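Local coordinates for shikimate dehydrogenase (NADP(+)) (Thermus thermophilus, PDB 2D5C), which catalyses the reversible NADPH-linked reduction of 3-dehydroshikimate to shikimate, a step of chorismate and aromatic amino acid biosynthesis, and works as a homodimer, at residues A119-A124 with A130-L135; R151-A156 with L161-L166. One frame throughout, in Å; residues are numbered along the deposited sequence.

Contact 1 (A119-A124 with A130-L135); sequences ALVLGA and AVAFAL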
loop_
_atom_site.group_PDB
_atom_site.type_symbol
_atom_site.label_atom_id
_atom_site.label_comp_id
_atom_site.label_asym_id
_atom_site.label_seq_id
_atom_site.Cartn_x
_atom_site.Cartn_y
_atom_site.Cartn_z
ATOM N N ALA A 119 -28.231 18.870 3.091
ATOM C CA ALA A 119 -28.179 17.493 2.609
ATOM C C ALA A 119 -28.512 16.601 3.799
ATOM O O ALA A 119 -27.835 16.658 4.821
ATOM C CB ALA A 119 -26.778 17.181 2.100
ATOM N N LEU A 120 -29.559 15.784 3.672
ATOM C CA LEU A 120 -29.956 14.885 4.761
ATOM C C LEU A 120 -29.553 13.449 4.452
ATOM O O LEU A 120 -29.945 12.882 3.433
ATOM C CB LEU A 120 -31.470 14.949 4.994
ATOM C CG LEU A 120 -32.068 13.906 5.958
ATOM C CD1 LEU A 120 -31.446 14.017 7.353
ATOM C CD2 LEU A 120 -33.571 14.100 6.025
ATOM N N VAL A 121 -28.758 12.872 5.340
ATOM C CA VAL A 121 -28.302 11.501 5.193
ATOM C C VAL A 121 -29.154 10.635 6.126
ATOM O O VAL A 121 -29.213 10.882 7.330
ATOM C CB VAL A 121 -26.817 11.369 5.582
ATOM C CG1 VAL A 121 -26.336 9.919 5.349
ATOM C CG2 VAL A 121 -25.976 12.367 4.758
ATOM N N LEU A 122 -29.862 9.673 5.550
ATOM C CA LEU A 122 -30.680 8.776 6.346
ATOM C C LEU A 122 -29.830 7.553 6.652
ATOM O O LEU A 122 -29.373 6.871 5.735
ATOM C CB LEU A 122 -31.927 8.356 5.571
ATOM C CG LEU A 122 -32.808 9.489 5.040
ATOM C CD1 LEU A 122 -34.000 8.827 4.335
ATOM C CD2 LEU A 122 -33.278 10.424 6.159
ATOM N N GLY A 123 -29.615 7.287 7.940
ATOM C CA GLY A 123 -28.811 6.145 8.329
ATOM C C GLY A 123 -27.456 6.622 8.807
ATOM O O GLY A 123 -26.760 7.319 8.073
ATOM N N ALA A 124 -27.088 6.275 10.037
ATOM C CA ALA A 124 -25.799 6.710 10.561
ATOM C C ALA A 124 -24.839 5.555 10.834
ATOM O O ALA A 124 -24.052 5.600 11.783
ATOM C CB ALA A 124 -25.988 7.567 11.822
ATOM N N ALA A 130 -19.856 7.630 6.092
ATOM C CA ALA A 130 -18.946 7.942 4.999
ATOM C C ALA A 130 -19.553 9.047 4.133
ATOM O O ALA A 130 -18.863 9.983 3.726
ATOM C CB ALA A 130 -18.667 6.683 4.160
ATOM N N VAL A 131 -20.846 8.941 3.854
ATOM C CA VAL A 131 -21.528 9.952 3.045
ATOM C C VAL A 131 -21.539 11.302 3.768
ATOM O O VAL A 131 -21.262 12.343 3.163
ATOM C CB VAL A 131 -22.980 9.507 2.719
ATOM C CG1 VAL A 131 -23.760 10.651 2.076
ATOM C CG2 VAL A 131 -22.931 8.319 1.764
ATOM N N ALA A 132 -21.860 11.289 5.058
ATOM C CA ALA A 132 -21.874 12.518 5.838
ATOM C C ALA A 132 -20.477 13.150 5.836
ATOM O O ALA A 132 -20.336 14.369 5.708
ATOM C CB ALA A 132 -22.332 12.224 7.287
ATOM N N PHE A 133 -19.445 12.321 5.981
ATOM C CA PHE A 133 -18.066 12.803 5.976
ATOM C C PHE A 133 -17.722 13.464 4.642
ATOM O O PHE A 133 -17.122 14.541 4.596
ATOM C CB PHE A 133 -17.105 11.639 6.235
ATOM C CG PHE A 133 -15.650 12.045 6.284
ATOM C CD1 PHE A 133 -14.908 12.179 5.114
ATOM C CD2 PHE A 133 -15.032 12.301 7.503
ATOM C CE1 PHE A 133 -13.569 12.564 5.164
ATOM C CE2 PHE A 133 -13.692 12.685 7.557
ATOM C CZ PHE A 133 -12.969 12.814 6.380
ATOM N N ALA A 134 -18.119 12.820 3.553
ATOM C CA ALA A 134 -17.856 13.348 2.225
ATOM C C ALA A 134 -18.586 14.666 1.977
ATOM O O ALA A 134 -17.997 15.620 1.445
ATOM C CB ALA A 134 -18.258 12.320 1.178
ATOM N N LEU A 135 -19.866 14.736 2.349
ATOM C CA LEU A 135 -20.631 15.961 2.135
ATOM C C LEU A 135 -20.088 17.085 3.001
ATOM O O LEU A 135 -20.153 18.250 2.617
ATOM C CB LEU A 135 -22.108 15.743 2.453
ATOM C CG LEU A 135 -22.823 14.774 1.520
ATOM C CD1 LEU A 135 -24.236 14.555 2.018
ATOM C CD2 LEU A 135 -22.836 15.344 0.107
#

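Contact 2 (R151-A156 with L161-L166); sequences RALALA and LRAVPL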
loop_
_atom_site.group_PDB
_atom_site.type_symbol
_atom_site.label_atom_id
_atom_site.label_comp_id
_atom_site.label_asym_id
_atom_site.label_seq_id
_atom_site.Cartn_x
_atom_site.Cartn_y
_atom_site.Cartn_z
ATOM N N ARG A 151 -27.190 7.401 17.596
ATOM C CA ARG A 151 -26.204 7.150 16.553
ATOM C C ARG A 151 -26.058 8.376 15.643
ATOM O O ARG A 151 -24.954 8.728 15.212
ATOM C CB ARG A 151 -26.623 5.924 15.741
ATOM C CG ARG A 151 -25.462 5.197 15.109
ATOM C CD ARG A 151 -25.717 3.702 15.006
ATOM N NE ARG A 151 -24.456 2.982 14.855
ATOM C CZ ARG A 151 -24.199 2.111 13.886
ATOM N NH1 ARG A 151 -25.121 1.837 12.971
ATOM N NH2 ARG A 151 -23.012 1.521 13.825
ATOM N N ALA A 152 -27.182 9.024 15.358
ATOM C CA ALA A 152 -27.179 10.223 14.531
ATOM C C ALA A 152 -26.608 11.379 15.344
ATOM O O ALA A 152 -25.896 12.233 14.819
ATOM C CB ALA A 152 -28.602 10.548 14.073
ATOM N N LEU A 153 -26.924 11.416 16.636
ATOM C CA LEU A 153 -26.408 12.486 17.486
ATOM C C LEU A 153 -24.895 12.395 17.594
ATOM O O LEU A 153 -24.192 13.397 17.456
ATOM C CB LEU A 153 -27.029 12.417 18.890
ATOM C CG LEU A 153 -28.255 13.290 19.162
ATOM C CD1 LEU A 153 -28.809 12.970 20.547
ATOM C CD2 LEU A 153 -27.870 14.763 19.064
ATOM N N ALA A 154 -24.402 11.189 17.847
ATOM C CA ALA A 154 -22.966 10.975 17.966
ATOM C C ALA A 154 -22.268 11.481 16.704
ATOM O O ALA A 154 -21.254 12.172 16.777
ATOM C CB ALA A 154 -22.674 9.489 18.166
ATOM N N LEU A 155 -22.827 11.136 15.552
ATOM C CA LEU A 155 -22.256 11.552 14.272
ATOM C C LEU A 155 -22.276 13.071 14.132
ATOM O O LEU A 155 -21.255 13.689 13.823
ATOM C CB LEU A 155 -23.026 10.894 13.118
ATOM C CG LEU A 155 -22.693 11.314 11.682
ATOM C CD1 LEU A 155 -21.205 11.161 11.413
ATOM C CD2 LEU A 155 -23.509 10.458 10.710
ATOM N N ALA A 156 -23.434 13.681 14.377
ATOM C CA ALA A 156 -23.538 15.128 14.262
ATOM C C ALA A 156 -22.571 15.834 15.217
ATOM O O ALA A 156 -21.929 16.818 14.848
ATOM C CB ALA A 156 -24.977 15.575 14.527
ATOM N N LEU A 161 -22.210 18.422 12.727
ATOM C CA LEU A 161 -23.367 18.530 11.838
ATOM C C LEU A 161 -24.634 18.748 12.671
ATOM O O LEU A 161 -24.558 19.185 13.817
ATOM C CB LEU A 161 -23.513 17.245 11.016
ATOM C CG LEU A 161 -22.186 16.721 10.456
ATOM C CD1 LEU A 161 -22.394 15.393 9.734
ATOM C CD2 LEU A 161 -21.601 17.769 9.531
ATOM N N ARG A 162 -25.796 18.433 12.097
ATOM C CA ARG A 162 -27.065 18.605 12.805
ATOM C C ARG A 162 -27.915 17.335 12.751
ATOM O O ARG A 162 -28.196 16.814 11.671
ATOM C CB ARG A 162 -27.854 19.761 12.182
ATOM C CG ARG A 162 -29.214 20.000 12.826
ATOM C CD ARG A 162 -30.001 21.088 12.112
ATOM N NE ARG A 162 -31.275 21.334 12.780
ATOM C CZ ARG A 162 -32.224 22.147 12.325
ATOM N NH1 ARG A 162 -32.055 22.810 11.188
ATOM N NH2 ARG A 162 -33.349 22.288 13.011
ATOM N N ALA A 163 -28.307 16.824 13.916
ATOM C CA ALA A 163 -29.152 15.643 13.965
ATOM C C ALA A 163 -30.583 16.162 13.916
ATOM O O ALA A 163 -30.937 17.074 14.663
ATOM C CB ALA A 163 -28.910 14.867 15.255
ATOM N N VAL A 164 -31.405 15.590 13.045
ATOM C CA VAL A 164 -32.779 16.068 12.914
ATOM C C VAL A 164 -33.824 14.973 12.954
ATOM O O VAL A 164 -33.516 13.794 12.764
ATOM C CB VAL A 164 -32.975 16.842 11.578
ATOM C CG1 VAL A 164 -31.986 17.981 11.486
ATOM C CG2 VAL A 164 -32.804 15.905 10.388
ATOM N N PRO A 165 -35.075 15.348 13.274
ATOM C CA PRO A 165 -36.144 14.356 13.308
ATOM C C PRO A 165 -36.441 14.125 11.831
ATOM O O PRO A 165 -36.170 15.002 11.004
ATOM C CB PRO A 165 -37.260 15.073 14.059
ATOM C CG PRO A 165 -37.020 16.514 13.750
ATOM C CD PRO A 165 -35.520 16.628 13.847
ATOM N N LEU A 166 -36.998 12.968 11.497
ATOM C CA LEU A 166 -37.259 12.609 10.110
ATOM C C LEU A 166 -38.082 13.568 9.245
ATOM O O LEU A 166 -37.850 13.652 8.034
ATOM C CB LEU A 166 -37.885 11.218 10.051
ATOM C CG LEU A 166 -37.955 10.569 8.669
ATOM C CD1 LEU A 166 -36.551 10.346 8.123
ATOM C CD2 LEU A 166 -38.686 9.235 8.777
#

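Contact 1 (A119-A124 with A130-L135)
Val-121 meets three residues of helix 126-137 through a single methyl. Its CG2 lies 3.9 Å from CG1 of Val-131 and equally far from CD1 of Leu-135, while on the Ala-132 side it approaches the CA at 4.2 Å. The torsion explains the choice of branch: CG1 stands opposite the backbone N (chi1 -177°), which leaves CG2 beside that N and directed at the helix. Leu-135 spans two strand positions with one atom, since its CD1 also touches CB of Ala-119 at 3.7 Å. No hydrogen bond links the segments; only aliphatic carbons meet, and all five touching residues are buried. The partners run in opposite directions, their short axes 165° apart and 9.0 Å at closest approach, as expected where the first strand of a Rossmann-type beta-alpha-beta unit turns back into its helix. Between strand and helix lies the glycine-rich turn, where Gly-123 and Ala-124 belong to the NADP(+) site. Gly-123 has a positive phi, and at its backbone angles a CB would press on the carbonyl O of Leu-122. Outside this first shell, Val-142 of the next strand touches both Val-121 and Leu-135, and Phe-104 of helix 100-110 lies against Val-131 and Leu-135. Ala-124 N is hydrogen-bonded to OD1 of Asn-146, another NADP(+)-site residue, and the side chain of Val-131 comes within about 4 Å of that of Leu-205, which also binds the cofactor.

Contact 2 (R151-A156 with L161-L166)
Ala-156 and Leu-161 bring the two backbones together where helix 149-159 gives way to strand 162-163, their CA atoms only 4.2 Å apart. Leu-161 N donates to Ala-156 O over 2.7 Å, with an N-H...O angle of 153°; the donor lies in the carbonyl plane, on a lone pair, at a C=O...N angle of 131°. Toward the N-terminal side of the helix segment the chains stand farther apart, with 5.5 Å between the CA atoms of Leu-153 and Ala-163. Side-chain packing centres on two alanines. CB of Ala-156 rests on the strand backbone, 3.6 Å from Ala-163 N, and reaches the CB atoms of Leu-161 and Ala-163 as well. Ala-163 returns the contact from the strand: its CB lies 4.0 Å from Ala-152 O and 3.9 Å from CD2 of Leu-153. Although the CB of Leu-153 points away from the strand, chi1, at -95°, is displaced from the usual staggered value and CD2 comes back to make that touch, at the exposed margin of the interface. Helix and strand close the second beta-alpha-beta unit of the NADP-binding domain, and Arg-151 near the start of the helix belongs to the cofactor site. Strand 162-163 is the outermost at this end of the parallel sheet, joined to strand 142-145 by backbone hydrogen bonds of Arg-162 with Val-142 and Val-144. The side chains of Ala-152, Leu-155 and Ala-156 all touch Val-144, while Leu-155 and Leu-161 both pack on Ala-132 of helix 126-137.

Contacts 1 and 2 follow one another along the chain and belong to successive beta-alpha-beta units that share strand 142-145 and the same parallel sheet, with centres about 10 Å apart. Contact 1 is wholly buried, its centre about 11 Å from the centre of the chain, and joins its elements through contacts between aliphatic carbons alone. Contact 2, its centre about 19 Å from that of the chain, lies at the sheet edge, is partly exposed, and adds a backbone hydrogen bond to its alanine packing. They also touch directly: Leu-120 CD1 lies 3.8 Å from Val-164 CG2, and Ala-124 CB 4.0 Å from Leu-155 CD2. Near the cofactor site, Ala-124 O packs on Arg-151 CG at 3.6 Å.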